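PDB 7LT2: cyclic GMP-AMP synthase-like receptor from Tribolium castaneum, which senses double-stranded RNA and joins ATP and GTP into the cyclic dinucleotide 2',3'-cGAMP as an innate immune nucleotidyltransferase. Local coordinates for residues G132-W137 and A196-S201; L73-H78 and R136-L141; E3-D8 and T372-G377; R12-P17 and I265-E270. All blocks are in the same frame, centred on the assembly; numbering follows the deposited sequence.

In the fold
The four contacts illustrate how a two-lobed enzyme is built from local packing units. Contacts 1 and 2, with centres about 6 Å apart, both set helix 131-147 against neighbouring strands 188-200 and 70-77 of the nucleotidyltransferase sheet; the strands carry the probable catalytic metal ligands, and the side chains of Asp72 and Asp193 each lie about 9 Å from that of Ile75. Contacts 3 and 4 share helix 5-13 on the opposite side of the chain's centre, their centres about 12 Å apart, and meet through Arg12 and Phe13. Segment 265-270 of contact 4 contains Lys266, a probable ATP ligand. Between contacts 2 and 4 the centres are about 32 Å apart.

Contact 1. Residues G132-W137 and A196-S201; sequences GKTLRW and ACFVFS
Thr134 of helix 131-147 faces Ala196 and Phe198 of strand 188-200, with CA of Thr134 6.9 Å from CA of Ala196. The pairing is a helix laid on a mixed beta-sheet, part of the nucleotidyltransferase core of the Mab-21 family, and the same strand carries Asp193, a probable ligand of the catalytic magnesium. Strand alternation brings Ala196 and Phe198 to the helix, whereas Cys197 turns its side chain away and uses its backbone to pair with strand 70-77. Thr134 bears most of the contact and is the only helix residue here within 4.5 Å of the strand. Its methyl CG2 stands anti to the backbone N and beside the carbonyl carbon, chi1 of the residue being -60°, and this points it at the strand. There CG2 of Thr134 meets CB of Ala196 at 3.7 Å, an ordinary methyl-methyl contact. The hydroxyl branch has a different task: OG1 hydrogen-bonds to the carbonyl oxygen of Asp130, one turn back, which satisfies this polar atom in a buried setting. Leu77 and Ile224 of the two flanking strands also touch Phe198. CG2 of Thr134 approaches the ring obliquely, CE2 of Phe198 lying 4.0 Å from both CG2 and OG1 of Thr134.

Contact 2. Residues L73-H78 and R136-L141; sequences LDILLH and RWMESL
Met138 meets Ile75, and Trp137 meets Leu77, where helix 131-147 lies against strand 70-77. From CB the methionine leaves with CG anti to the backbone N (chi1 178°). CB and CG serve mainly to carry the chain away from the helix, CG of Met138 being still 5.1 Å from CD1 of Ile75. Successive bends at chi2 (60°) and chi3 (72°) then fold SD and CE round toward the sheet; SD of Met138 comes 4.3 Å from CD1 of Ile75, and CE of Met138 arrives at 4.1 Å from the same methyl. This is helix-on-sheet packing in the nucleotidyltransferase fold, whose strand 70-77 carries Glu70 and Asp72, probable catalytic metal ligands, near its start. The methionine methyl also touches CB of Ala196 on the next strand, so one methyl bridges two parallel neighbouring strands. Two residues along the strand, CD1 of Leu77 approaches CZ3 of Trp137 obliquely at 4.1 Å. Phe46 of helix 44-49 covers Ile75, Leu77 and Trp137 alike.

Contact 3. Residues E3-D8 and T372-G377; sequences ENILND and TKYIQG
Asp8, in the first turn of helix 5-13, and Tyr374, in the last turn of helix 368-375, are the closest backbone pair here, their CA atoms 9.5 Å apart, and the gap is spanned by Tyr374 and a water. The tyrosine has CG anti to the backbone N (chi1 172°), which sends the ring out toward helix 5-13. Its phenol donates to the water, in the ring plane at its edge; the separation from OH of Tyr374 is a short 2.5 Å, so the exact length is doubtful. The water donates both of its hydrogens, to O of Ile5 (3.0 Å) and OD2 of Asp8 (2.7 Å). OD2 of Asp8 also lies 3.6 Å from CE1 of Tyr374, the carboxylate and ring planes being 40° apart, while CG2 of Ile5 packs 4.1 Å from OH of Tyr374. The same OD2 forms a salt bridge with Arg12, whose NH1 in turn binds O of Tyr374. This water-bridged surface contact, away from the annotated sites, joins the N-terminal helix to one near the C-terminal end of the modelled chain. N of Gly377 bonds to O of Tyr374 at 3.2 Å, and with its positive phi Gly377 closes helix 368-375 in a Schellman motif.

Contact 4. Residues R12-P17 and I265-E270; sequences RFISLP and IKKLKE
Phe13 turns its flat ring away from Lys267, and its carbonyl is the part nearest that residue, O of Phe13 lying a loose 4.3 Å from CE of Lys267. At the far end of the ring, CZ of Phe13 packs against the backbone N of Tyr374, and Val380 also touches the side chain. Ile14 takes over the apolar part of the contact. Its chain is extended at chi2 (-172°), and the terminal CD1 of Ile14 touches CB of Lys267 at 4.1 Å, the two side chains meeting at a slant. Lys267 holds CG anti to its backbone N, then bends at chi2 (70°) and again at chi4 (62°), which carries CE past the carbonyl of Phe13, while the ammonium goes to other partners. NZ of Lys267 hydrogen-bonds to O of Leu365 and forms a salt bridge with Glu370, which satisfies this buried charge. The contact packs the chain at and just after helix 5-13 against helix 258-272 of the Mab-21 HhH/H2TH-like domain, beside Lys266, which by analogy with related enzymes probably contributes to the ATP site.

Contact 1. Residues G132-W137 and A196-S201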
loop_
_atom_site.group_PDB
_atom_site.type_symbol
_atom_site.label_atom_id
_atom_site.label_comp_id
_atom_site.label_asym_id
_atom_site.label_seq_id
_atom_site.Cartn_x
_atom_site.Cartn_y
_atom_site.Cartn_z
ATOM N N GLY A 132 -12.229 0.508 15.615
ATOM C CA GLY A 132 -13.569 0.141 15.189
ATOM C C GLY A 132 -14.486 1.339 15.040
ATOM O O GLY A 132 -15.233 1.443 14.065
ATOM N N LYS A 133 -14.439 2.265 16.003
ATOM C CA LYS A 133 -15.268 3.462 15.905
ATOM C C LYS A 133 -14.886 4.293 14.688
ATOM O O LYS A 133 -15.760 4.794 13.974
ATOM C CB LYS A 133 -15.151 4.293 17.184
ATOM C CG LYS A 133 -15.618 3.549 18.429
ATOM C CD LYS A 133 -15.649 4.451 19.649
ATOM C CE LYS A 133 -16.847 5.380 19.612
ATOM N NZ LYS A 133 -17.161 5.984 20.953
ATOM N N THR A 134 -13.581 4.442 14.437
ATOM C CA THR A 134 -13.114 5.194 13.274
ATOM C C THR A 134 -13.611 4.562 11.977
ATOM O O THR A 134 -14.078 5.260 11.070
ATOM C CB THR A 134 -11.580 5.269 13.276
ATOM O OG1 THR A 134 -11.126 5.928 14.465
ATOM C CG2 THR A 134 -11.070 6.040 12.055
ATOM N N LEU A 135 -13.499 3.238 11.864
ATOM C CA LEU A 135 -13.936 2.569 10.643
ATOM C C LEU A 135 -15.444 2.696 10.449
ATOM O O LEU A 135 -15.917 2.910 9.326
ATOM C CB LEU A 135 -13.507 1.101 10.672
ATOM C CG LEU A 135 -12.005 0.850 10.489
ATOM C CD1 LEU A 135 -11.626 -0.547 10.968
ATOM C CD2 LEU A 135 -11.604 1.030 9.028
ATOM N N ARG A 136 -16.216 2.581 11.535
ATOM C CA ARG A 136 -17.665 2.725 11.422
ATOM C C ARG A 136 -18.047 4.144 11.026
ATOM O O ARG A 136 -18.985 4.347 10.245
ATOM C CB ARG A 136 -18.342 2.333 12.737
ATOM C CG ARG A 136 -18.232 0.855 13.041
ATOM C CD ARG A 136 -19.177 0.430 14.151
ATOM N NE ARG A 136 -18.783 0.977 15.443
ATOM C CZ ARG A 136 -17.868 0.436 16.235
ATOM N NH1 ARG A 136 -17.210 -0.658 15.887
ATOM N NH2 ARG A 136 -17.610 1.004 17.410
ATOM N N TRP A 137 -17.324 5.138 11.548
ATOM C CA TRP A 137 -17.604 6.526 11.198
ATOM C C TRP A 137 -17.353 6.779 9.719
ATOM O O TRP A 137 -18.168 7.418 9.044
ATOM C CB TRP A 137 -16.751 7.454 12.060
ATOM C CG TRP A 137 -16.892 8.908 11.746
ATOM C CD1 TRP A 137 -17.859 9.754 12.203
ATOM C CD2 TRP A 137 -16.020 9.696 10.932
ATOM N NE1 TRP A 137 -17.647 11.023 11.715
ATOM C CE2 TRP A 137 -16.522 11.013 10.934
ATOM C CE3 TRP A 137 -14.860 9.418 10.206
ATOM C CZ2 TRP A 137 -15.909 12.047 10.231
ATOM C CZ3 TRP A 137 -14.252 10.446 9.505
ATOM C CH2 TRP A 137 -14.778 11.745 9.524
ATOM N N ALA A 196 -9.586 5.245 6.603
ATOM C CA ALA A 196 -9.485 6.388 7.505
ATOM C C ALA A 196 -8.229 6.268 8.362
ATOM O O ALA A 196 -8.099 5.320 9.144
ATOM C CB ALA A 196 -10.728 6.466 8.390
ATOM N N CYS A 197 -7.322 7.236 8.233
ATOM C CA CYS A 197 -6.051 7.238 8.945
ATOM C C CYS A 197 -5.885 8.546 9.712
ATOM O O CYS A 197 -6.580 9.531 9.456
ATOM C CB CYS A 197 -4.872 7.074 7.986
ATOM S SG CYS A 197 -4.998 5.653 6.864
ATOM N N PHE A 198 -4.940 8.556 10.650
ATOM C CA PHE A 198 -4.589 9.764 11.389
ATOM C C PHE A 198 -3.111 10.071 11.191
ATOM O O PHE A 198 -2.263 9.193 11.380
ATOM C CB PHE A 198 -4.928 9.627 12.875
ATOM C CG PHE A 198 -6.394 9.779 13.161
ATOM C CD1 PHE A 198 -6.942 11.031 13.388
ATOM C CD2 PHE A 198 -7.226 8.676 13.175
ATOM C CE1 PHE A 198 -8.298 11.172 13.643
ATOM C CE2 PHE A 198 -8.576 8.813 13.425
ATOM C CZ PHE A 198 -9.113 10.059 13.658
ATOM N N VAL A 199 -2.811 11.318 10.815
ATOM C CA VAL A 199 -1.467 11.737 10.421
ATOM C C VAL A 199 -0.866 12.620 11.509
ATOM O O VAL A 199 -1.574 13.397 12.162
ATOM C CB VAL A 199 -1.480 12.459 9.054
ATOM C CG1 VAL A 199 -2.331 13.730 9.096
ATOM C CG2 VAL A 199 -0.054 12.754 8.582
ATOM N N PHE A 200 0.442 12.482 11.714
ATOM C CA PHE A 200 1.148 13.175 12.785
ATOM C C PHE A 200 2.441 13.778 12.260
ATOM O O PHE A 200 2.975 13.356 11.233
ATOM C CB PHE A 200 1.447 12.226 13.945
ATOM C CG PHE A 200 0.220 11.605 14.525
ATOM C CD1 PHE A 200 -0.504 12.264 15.495
ATOM C CD2 PHE A 200 -0.229 10.375 14.073
ATOM C CE1 PHE A 200 -1.647 11.700 16.026
ATOM C CE2 PHE A 200 -1.368 9.809 14.599
ATOM C CZ PHE A 200 -2.078 10.470 15.574
ATOM N N SER A 201 2.936 14.782 12.983
ATOM C CA SER A 201 4.170 15.470 12.640
ATOM C C SER A 201 5.374 14.727 13.212
ATOM O O SER A 201 5.248 13.794 14.011
ATOM C CB SER A 201 4.153 16.914 13.153
ATOM O OG SER A 201 4.264 16.949 14.569
#

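Contact 2. Residues L73-H78 and R136-L141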
loop_
_atom_site.group_PDB
_atom_site.type_symbol
_atom_site.label_atom_id
_atom_site.label_comp_id
_atom_site.label_asym_id
_atom_site.label_seq_id
_atom_site.Cartn_x
_atom_site.Cartn_y
_atom_site.Cartn_z
ATOM N N LEU A 73 -6.801 4.315 -0.812
ATOM C CA LEU A 73 -6.841 5.753 -0.565
ATOM C C LEU A 73 -6.734 5.954 0.940
ATOM O O LEU A 73 -7.716 5.802 1.669
ATOM C CB LEU A 73 -8.113 6.385 -1.118
ATOM C CG LEU A 73 -8.085 7.920 -1.056
ATOM C CD1 LEU A 73 -7.040 8.462 -2.021
ATOM C CD2 LEU A 73 -9.459 8.484 -1.360
ATOM N N ASP A 74 -5.531 6.275 1.411
ATOM C CA ASP A 74 -5.317 6.578 2.822
ATOM C C ASP A 74 -5.738 8.022 3.055
ATOM O O ASP A 74 -5.039 8.962 2.662
ATOM C CB ASP A 74 -3.863 6.337 3.212
ATOM C CG ASP A 74 -3.501 4.868 3.213
ATOM O OD1 ASP A 74 -4.382 4.029 3.517
ATOM O OD2 ASP A 74 -2.341 4.546 2.894
ATOM N N ILE A 75 -6.899 8.196 3.680
ATOM C CA ILE A 75 -7.477 9.509 3.941
ATOM C C ILE A 75 -6.910 9.991 5.271
ATOM O O ILE A 75 -7.228 9.433 6.325
ATOM C CB ILE A 75 -9.009 9.437 3.969
ATOM C CG1 ILE A 75 -9.539 8.906 2.635
ATOM C CG2 ILE A 75 -9.620 10.808 4.287
ATOM C CD1 ILE A 75 -11.005 8.500 2.663
ATOM N N LEU A 76 -6.057 11.017 5.229
ATOM C CA LEU A 76 -5.287 11.422 6.405
ATOM C C LEU A 76 -6.036 12.515 7.166
ATOM O O LEU A 76 -6.190 13.640 6.675
ATOM C CB LEU A 76 -3.890 11.888 6.003
ATOM C CG LEU A 76 -3.070 10.900 5.157
ATOM C CD1 LEU A 76 -1.617 11.330 5.100
ATOM C CD2 LEU A 76 -3.173 9.477 5.683
ATOM N N LEU A 77 -6.499 12.173 8.365
ATOM C CA LEU A 77 -7.162 13.090 9.279
ATOM C C LEU A 77 -6.152 13.561 10.318
ATOM O O LEU A 77 -5.254 12.815 10.709
ATOM C CB LEU A 77 -8.342 12.396 9.964
ATOM C CG LEU A 77 -9.211 11.540 9.039
ATOM C CD1 LEU A 77 -10.150 10.650 9.834
ATOM C CD2 LEU A 77 -9.991 12.436 8.086
ATOM N N HIS A 78 -6.292 14.806 10.766
ATOM C CA HIS A 78 -5.332 15.377 11.704
ATOM C C HIS A 78 -6.058 15.909 12.925
ATOM O O HIS A 78 -6.921 16.786 12.801
ATOM C CB HIS A 78 -4.501 16.492 11.064
ATOM C CG HIS A 78 -3.536 17.125 12.015
ATOM N ND1 HIS A 78 -2.456 16.448 12.540
ATOM C CD2 HIS A 78 -3.506 18.363 12.563
ATOM C CE1 HIS A 78 -1.794 17.247 13.359
ATOM N NE2 HIS A 78 -2.412 18.414 13.392
ATOM N N ARG A 136 -16.216 2.581 11.535
ATOM C CA ARG A 136 -17.665 2.725 11.422
ATOM C C ARG A 136 -18.047 4.144 11.026
ATOM O O ARG A 136 -18.985 4.347 10.245
ATOM C CB ARG A 136 -18.342 2.333 12.737
ATOM C CG ARG A 136 -18.232 0.855 13.041
ATOM C CD ARG A 136 -19.177 0.430 14.151
ATOM N NE ARG A 136 -18.783 0.977 15.443
ATOM C CZ ARG A 136 -17.868 0.436 16.235
ATOM N NH1 ARG A 136 -17.210 -0.658 15.887
ATOM N NH2 ARG A 136 -17.610 1.004 17.410
ATOM N N TRP A 137 -17.324 5.138 11.548
ATOM C CA TRP A 137 -17.604 6.526 11.198
ATOM C C TRP A 137 -17.353 6.779 9.719
ATOM O O TRP A 137 -18.168 7.418 9.044
ATOM C CB TRP A 137 -16.751 7.454 12.060
ATOM C CG TRP A 137 -16.892 8.908 11.746
ATOM C CD1 TRP A 137 -17.859 9.754 12.203
ATOM C CD2 TRP A 137 -16.020 9.696 10.932
ATOM N NE1 TRP A 137 -17.647 11.023 11.715
ATOM C CE2 TRP A 137 -16.522 11.013 10.934
ATOM C CE3 TRP A 137 -14.860 9.418 10.206
ATOM C CZ2 TRP A 137 -15.909 12.047 10.231
ATOM C CZ3 TRP A 137 -14.252 10.446 9.505
ATOM C CH2 TRP A 137 -14.778 11.745 9.524
ATOM N N MET A 138 -16.234 6.274 9.191
ATOM C CA MET A 138 -15.930 6.489 7.781
ATOM C C MET A 138 -16.912 5.743 6.881
ATOM O O MET A 138 -17.356 6.280 5.862
ATOM C CB MET A 138 -14.490 6.061 7.485
ATOM C CG MET A 138 -14.081 6.211 6.029
ATOM S SD MET A 138 -14.187 7.919 5.443
ATOM C CE MET A 138 -12.805 8.665 6.296
ATOM N N GLU A 139 -17.265 4.507 7.246
ATOM C CA GLU A 139 -18.253 3.752 6.481
ATOM C C GLU A 139 -19.575 4.509 6.397
ATOM O O GLU A 139 -20.177 4.615 5.323
ATOM C CB GLU A 139 -18.451 2.372 7.115
ATOM C CG GLU A 139 -19.625 1.581 6.576
ATOM C CD GLU A 139 -19.859 0.291 7.352
ATOM O OE1 GLU A 139 -19.170 0.068 8.370
ATOM O OE2 GLU A 139 -20.736 -0.499 6.942
ATOM N N SER A 140 -20.036 5.056 7.527
ATOM C CA SER A 140 -21.269 5.836 7.527
ATOM C C SER A 140 -21.151 7.061 6.625
ATOM O O SER A 140 -22.067 7.361 5.849
ATOM C CB SER A 140 -21.617 6.244 8.960
ATOM O OG SER A 140 -22.708 7.142 8.990
ATOM N N LEU A 141 -20.018 7.765 6.696
ATOM C CA LEU A 141 -19.826 8.953 5.868
ATOM C C LEU A 141 -19.786 8.602 4.384
ATOM O O LEU A 141 -20.345 9.328 3.553
ATOM C CB LEU A 141 -18.543 9.672 6.286
ATOM C CG LEU A 141 -18.108 10.881 5.462
ATOM C CD1 LEU A 141 -19.229 11.914 5.359
ATOM C CD2 LEU A 141 -16.860 11.484 6.074
#

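Contact 3. Residues E3-D8 and T372-G377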
loop_
_atom_site.group_PDB
_atom_site.type_symbol
_atom_site.label_atom_id
_atom_site.label_comp_id
_atom_site.label_asym_id
_atom_site.label_seq_id
_atom_site.Cartn_x
_atom_site.Cartn_y
_atom_site.Cartn_z
ATOM N N GLU A 3 22.244 -8.882 -23.038
ATOM C CA GLU A 3 21.960 -8.271 -21.745
ATOM C C GLU A 3 20.625 -7.533 -21.741
ATOM O O GLU A 3 20.525 -6.422 -21.219
ATOM C CB GLU A 3 23.074 -7.301 -21.346
ATOM C CG GLU A 3 24.348 -7.965 -20.869
ATOM C CD GLU A 3 25.165 -7.056 -19.967
ATOM O OE1 GLU A 3 25.185 -5.832 -20.214
ATOM O OE2 GLU A 3 25.783 -7.565 -19.007
ATOM N N ASN A 4 19.593 -8.151 -22.319
ATOM C CA ASN A 4 18.267 -7.548 -22.311
ATOM C C ASN A 4 17.173 -8.552 -21.963
ATOM O O ASN A 4 15.989 -8.194 -22.014
ATOM C CB ASN A 4 17.973 -6.891 -23.668
ATOM C CG ASN A 4 16.804 -5.929 -23.611
ATOM O OD1 ASN A 4 16.815 -4.968 -22.843
ATOM N ND2 ASN A 4 15.786 -6.182 -24.426
ATOM N N ILE A 5 17.533 -9.782 -21.587
ATOM C CA ILE A 5 16.537 -10.824 -21.341
ATOM C C ILE A 5 15.584 -10.404 -20.230
ATOM O O ILE A 5 14.359 -10.520 -20.361
ATOM C CB ILE A 5 17.226 -12.158 -21.004
ATOM C CG1 ILE A 5 17.895 -12.752 -22.245
ATOM C CG2 ILE A 5 16.227 -13.135 -20.403
ATOM C CD1 ILE A 5 18.667 -14.023 -21.961
ATOM N N LEU A 6 16.130 -9.915 -19.117
ATOM C CA LEU A 6 15.283 -9.595 -17.973
ATOM C C LEU A 6 14.428 -8.364 -18.242
ATOM O O LEU A 6 13.238 -8.347 -17.910
ATOM C CB LEU A 6 16.144 -9.408 -16.726
ATOM C CG LEU A 6 16.746 -10.713 -16.204
ATOM C CD1 LEU A 6 17.697 -10.446 -15.062
ATOM C CD2 LEU A 6 15.631 -11.649 -15.761
ATOM N N ASN A 7 15.011 -7.335 -18.862
ATOM C CA ASN A 7 14.244 -6.143 -19.211
ATOM C C ASN A 7 13.125 -6.474 -20.195
ATOM O O ASN A 7 12.031 -5.903 -20.117
ATOM C CB ASN A 7 15.181 -5.082 -19.786
ATOM C CG ASN A 7 14.443 -3.857 -20.287
ATOM O OD1 ASN A 7 14.467 -3.543 -21.480
ATOM N ND2 ASN A 7 13.777 -3.161 -19.381
ATOM N N ASP A 8 13.379 -7.408 -21.118
ATOM C CA ASP A 8 12.361 -7.816 -22.084
ATOM C C ASP A 8 11.209 -8.551 -21.401
ATOM O O ASP A 8 10.036 -8.283 -21.691
ATOM C CB ASP A 8 13.011 -8.684 -23.167
ATOM C CG ASP A 8 12.018 -9.211 -24.187
ATOM O OD1 ASP A 8 11.374 -8.398 -24.884
ATOM O OD2 ASP A 8 11.899 -10.449 -24.308
ATOM N N THR A 372 4.737 -19.682 -23.757
ATOM C CA THR A 372 4.431 -19.856 -25.170
ATOM C C THR A 372 4.274 -18.507 -25.862
ATOM O O THR A 372 4.827 -18.284 -26.944
ATOM C CB THR A 372 3.169 -20.703 -25.330
ATOM O OG1 THR A 372 3.417 -22.029 -24.842
ATOM C CG2 THR A 372 2.754 -20.771 -26.792
ATOM N N LYS A 373 3.531 -17.586 -25.243
ATOM C CA LYS A 373 3.393 -16.249 -25.816
ATOM C C LYS A 373 4.727 -15.515 -25.833
ATOM O O LYS A 373 5.004 -14.743 -26.758
ATOM C CB LYS A 373 2.359 -15.444 -25.028
ATOM C CG LYS A 373 1.005 -16.126 -24.918
ATOM C CD LYS A 373 -0.037 -15.214 -24.291
ATOM C CE LYS A 373 -1.384 -15.913 -24.214
ATOM N NZ LYS A 373 -2.450 -14.998 -23.734
ATOM N N TYR A 374 5.557 -15.741 -24.815
ATOM C CA TYR A 374 6.893 -15.155 -24.768
ATOM C C TYR A 374 7.717 -15.562 -25.985
ATOM O O TYR A 374 8.292 -14.711 -26.675
ATOM C CB TYR A 374 7.566 -15.584 -23.462
ATOM C CG TYR A 374 9.026 -15.240 -23.297
ATOM C CD1 TYR A 374 9.441 -13.924 -23.106
ATOM C CD2 TYR A 374 9.989 -16.242 -23.275
ATOM C CE1 TYR A 374 10.783 -13.618 -22.936
ATOM C CE2 TYR A 374 11.327 -15.947 -23.103
ATOM C CZ TYR A 374 11.719 -14.636 -22.933
ATOM O OH TYR A 374 13.053 -14.351 -22.763
ATOM N N ILE A 375 7.770 -16.864 -26.274
ATOM C CA ILE A 375 8.555 -17.345 -27.407
ATOM C C ILE A 375 7.986 -16.815 -28.719
ATOM O O ILE A 375 8.731 -16.479 -29.648
ATOM C CB ILE A 375 8.619 -18.884 -27.393
ATOM C CG1 ILE A 375 9.352 -19.372 -26.146
ATOM C CG2 ILE A 375 9.293 -19.412 -28.651
ATOM C CD1 ILE A 375 10.769 -18.870 -26.040
ATOM N N GLN A 376 6.659 -16.721 -28.813
ATOM C CA GLN A 376 6.007 -16.268 -30.037
ATOM C C GLN A 376 6.065 -14.754 -30.226
ATOM O O GLN A 376 5.554 -14.257 -31.235
ATOM C CB GLN A 376 4.549 -16.731 -30.058
ATOM C CG GLN A 376 4.365 -18.239 -30.126
ATOM C CD GLN A 376 2.924 -18.653 -29.876
ATOM O OE1 GLN A 376 2.107 -17.848 -29.422
ATOM N NE2 GLN A 376 2.607 -19.910 -30.166
ATOM N N GLY A 377 6.659 -14.015 -29.293
ATOM C CA GLY A 377 6.863 -12.589 -29.459
ATOM C C GLY A 377 5.764 -11.688 -28.941
ATOM O O GLY A 377 5.808 -10.478 -29.201
HETATM O O HOH W 1 13.615 -11.913 -22.862
#

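Contact 4. Residues R12-P17 and I265-E270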
loop_
_atom_site.group_PDB
_atom_site.type_symbol
_atom_site.label_atom_id
_atom_site.label_comp_id
_atom_site.label_asym_id
_atom_site.label_seq_id
_atom_site.Cartn_x
_atom_site.Cartn_y
_atom_site.Cartn_z
ATOM N N ARG A 12 7.302 -7.071 -21.324
ATOM C CA ARG A 12 6.243 -7.773 -22.033
ATOM C C ARG A 12 5.300 -8.554 -21.126
ATOM O O ARG A 12 4.179 -8.855 -21.550
ATOM C CB ARG A 12 6.849 -8.713 -23.078
ATOM C CG ARG A 12 7.425 -7.983 -24.288
ATOM C CD ARG A 12 7.575 -8.935 -25.465
ATOM N NE ARG A 12 8.724 -9.816 -25.315
ATOM C CZ ARG A 12 8.763 -11.075 -25.731
ATOM N NH1 ARG A 12 7.695 -11.672 -26.235
ATOM N NH2 ARG A 12 9.903 -11.755 -25.638
ATOM N N PHE A 13 5.708 -8.889 -19.902
ATOM C CA PHE A 13 4.887 -9.762 -19.075
ATOM C C PHE A 13 4.729 -9.312 -17.632
ATOM O O PHE A 13 4.017 -9.981 -16.878
ATOM C CB PHE A 13 5.449 -11.196 -19.110
ATOM C CG PHE A 13 5.239 -11.867 -20.428
ATOM C CD1 PHE A 13 6.138 -11.682 -21.465
ATOM C CD2 PHE A 13 4.116 -12.645 -20.650
ATOM C CE1 PHE A 13 5.927 -12.265 -22.691
ATOM C CE2 PHE A 13 3.905 -13.238 -21.875
ATOM C CZ PHE A 13 4.809 -13.047 -22.895
ATOM N N ILE A 14 5.334 -8.201 -17.224
ATOM C CA ILE A 14 5.311 -7.837 -15.815
ATOM C C ILE A 14 4.742 -6.440 -15.614
ATOM O O ILE A 14 3.761 -6.267 -14.886
ATOM C CB ILE A 14 6.712 -7.959 -15.192
ATOM C CG1 ILE A 14 7.178 -9.416 -15.231
ATOM C CG2 ILE A 14 6.691 -7.469 -13.748
ATOM C CD1 ILE A 14 8.456 -9.666 -14.467
ATOM N N SER A 15 5.340 -5.438 -16.254
ATOM C CA SER A 15 5.062 -4.042 -15.926
ATOM C C SER A 15 4.064 -3.426 -16.897
ATOM O O SER A 15 4.256 -3.483 -18.114
ATOM C CB SER A 15 6.347 -3.211 -15.925
ATOM O OG SER A 15 7.186 -3.563 -14.842
ATOM N N LEU A 16 3.021 -2.802 -16.345
ATOM C CA LEU A 16 2.147 -1.968 -17.154
ATOM C C LEU A 16 2.956 -0.817 -17.750
ATOM O O LEU A 16 3.775 -0.210 -17.050
ATOM C CB LEU A 16 0.993 -1.419 -16.305
ATOM C CG LEU A 16 -0.137 -0.712 -17.063
ATOM C CD1 LEU A 16 -0.993 -1.711 -17.816
ATOM C CD2 LEU A 16 -0.998 0.136 -16.131
ATOM N N PRO A 17 2.776 -0.507 -19.036
ATOM C CA PRO A 17 3.520 0.609 -19.638
ATOM C C PRO A 17 3.306 1.895 -18.856
ATOM O O PRO A 17 2.204 2.175 -18.383
ATOM C CB PRO A 17 2.934 0.707 -21.052
ATOM C CG PRO A 17 2.359 -0.642 -21.323
ATOM C CD PRO A 17 1.876 -1.161 -19.999
ATOM N N ILE A 265 11.343 -10.847 -8.813
ATOM C CA ILE A 265 11.247 -11.759 -7.677
ATOM C C ILE A 265 9.789 -11.967 -7.277
ATOM O O ILE A 265 9.376 -13.093 -6.968
ATOM C CB ILE A 265 12.105 -11.247 -6.505
ATOM C CG1 ILE A 265 13.590 -11.320 -6.880
ATOM C CG2 ILE A 265 11.816 -12.044 -5.234
ATOM C CD1 ILE A 265 14.526 -10.756 -5.831
ATOM N N LYS A 266 8.978 -10.902 -7.297
ATOM C CA LYS A 266 7.557 -11.068 -6.985
ATOM C C LYS A 266 6.870 -11.968 -8.004
ATOM O O LYS A 266 5.975 -12.746 -7.651
ATOM C CB LYS A 266 6.854 -9.706 -6.914
ATOM C CG LYS A 266 7.170 -8.904 -5.659
ATOM C CD LYS A 266 6.538 -7.513 -5.701
ATOM C CE LYS A 266 5.023 -7.584 -5.701
ATOM N NZ LYS A 266 4.373 -6.246 -5.504
ATOM N N LYS A 267 7.270 -11.877 -9.278
ATOM C CA LYS A 267 6.708 -12.767 -10.288
ATOM C C LYS A 267 7.067 -14.214 -9.990
ATOM O O LYS A 267 6.221 -15.109 -10.102
ATOM C CB LYS A 267 7.210 -12.362 -11.677
ATOM C CG LYS A 267 6.620 -13.166 -12.844
ATOM C CD LYS A 267 5.150 -12.842 -13.049
ATOM C CE LYS A 267 4.618 -13.379 -14.376
ATOM N NZ LYS A 267 4.717 -14.856 -14.433
ATOM N N LEU A 268 8.321 -14.456 -9.596
ATOM C CA LEU A 268 8.736 -15.791 -9.179
ATOM C C LEU A 268 7.935 -16.263 -7.973
ATOM O O LEU A 268 7.531 -17.431 -7.902
ATOM C CB LEU A 268 10.231 -15.782 -8.862
ATOM C CG LEU A 268 10.893 -17.097 -8.450
ATOM C CD1 LEU A 268 10.777 -18.124 -9.567
ATOM C CD2 LEU A 268 12.354 -16.864 -8.072
ATOM N N LYS A 269 7.695 -15.364 -7.017
ATOM C CA LYS A 269 6.910 -15.707 -5.836
ATOM C C LYS A 269 5.490 -16.104 -6.214
ATOM O O LYS A 269 4.947 -17.085 -5.686
ATOM C CB LYS A 269 6.910 -14.521 -4.861
ATOM C CG LYS A 269 6.125 -14.742 -3.569
ATOM C CD LYS A 269 4.688 -14.226 -3.661
ATOM C CE LYS A 269 4.637 -12.703 -3.691
ATOM N NZ LYS A 269 3.235 -12.200 -3.663
ATOM N N GLU A 270 4.868 -15.350 -7.124
ATOM C CA GLU A 270 3.508 -15.662 -7.548
ATOM C C GLU A 270 3.420 -17.040 -8.180
ATOM O O GLU A 270 2.411 -17.735 -8.023
ATOM C CB GLU A 270 3.005 -14.617 -8.542
ATOM C CG GLU A 270 2.664 -13.276 -7.946
ATOM C CD GLU A 270 2.126 -12.316 -8.994
ATOM O OE1 GLU A 270 1.708 -12.784 -10.076
ATOM O OE2 GLU A 270 2.129 -11.096 -8.742
#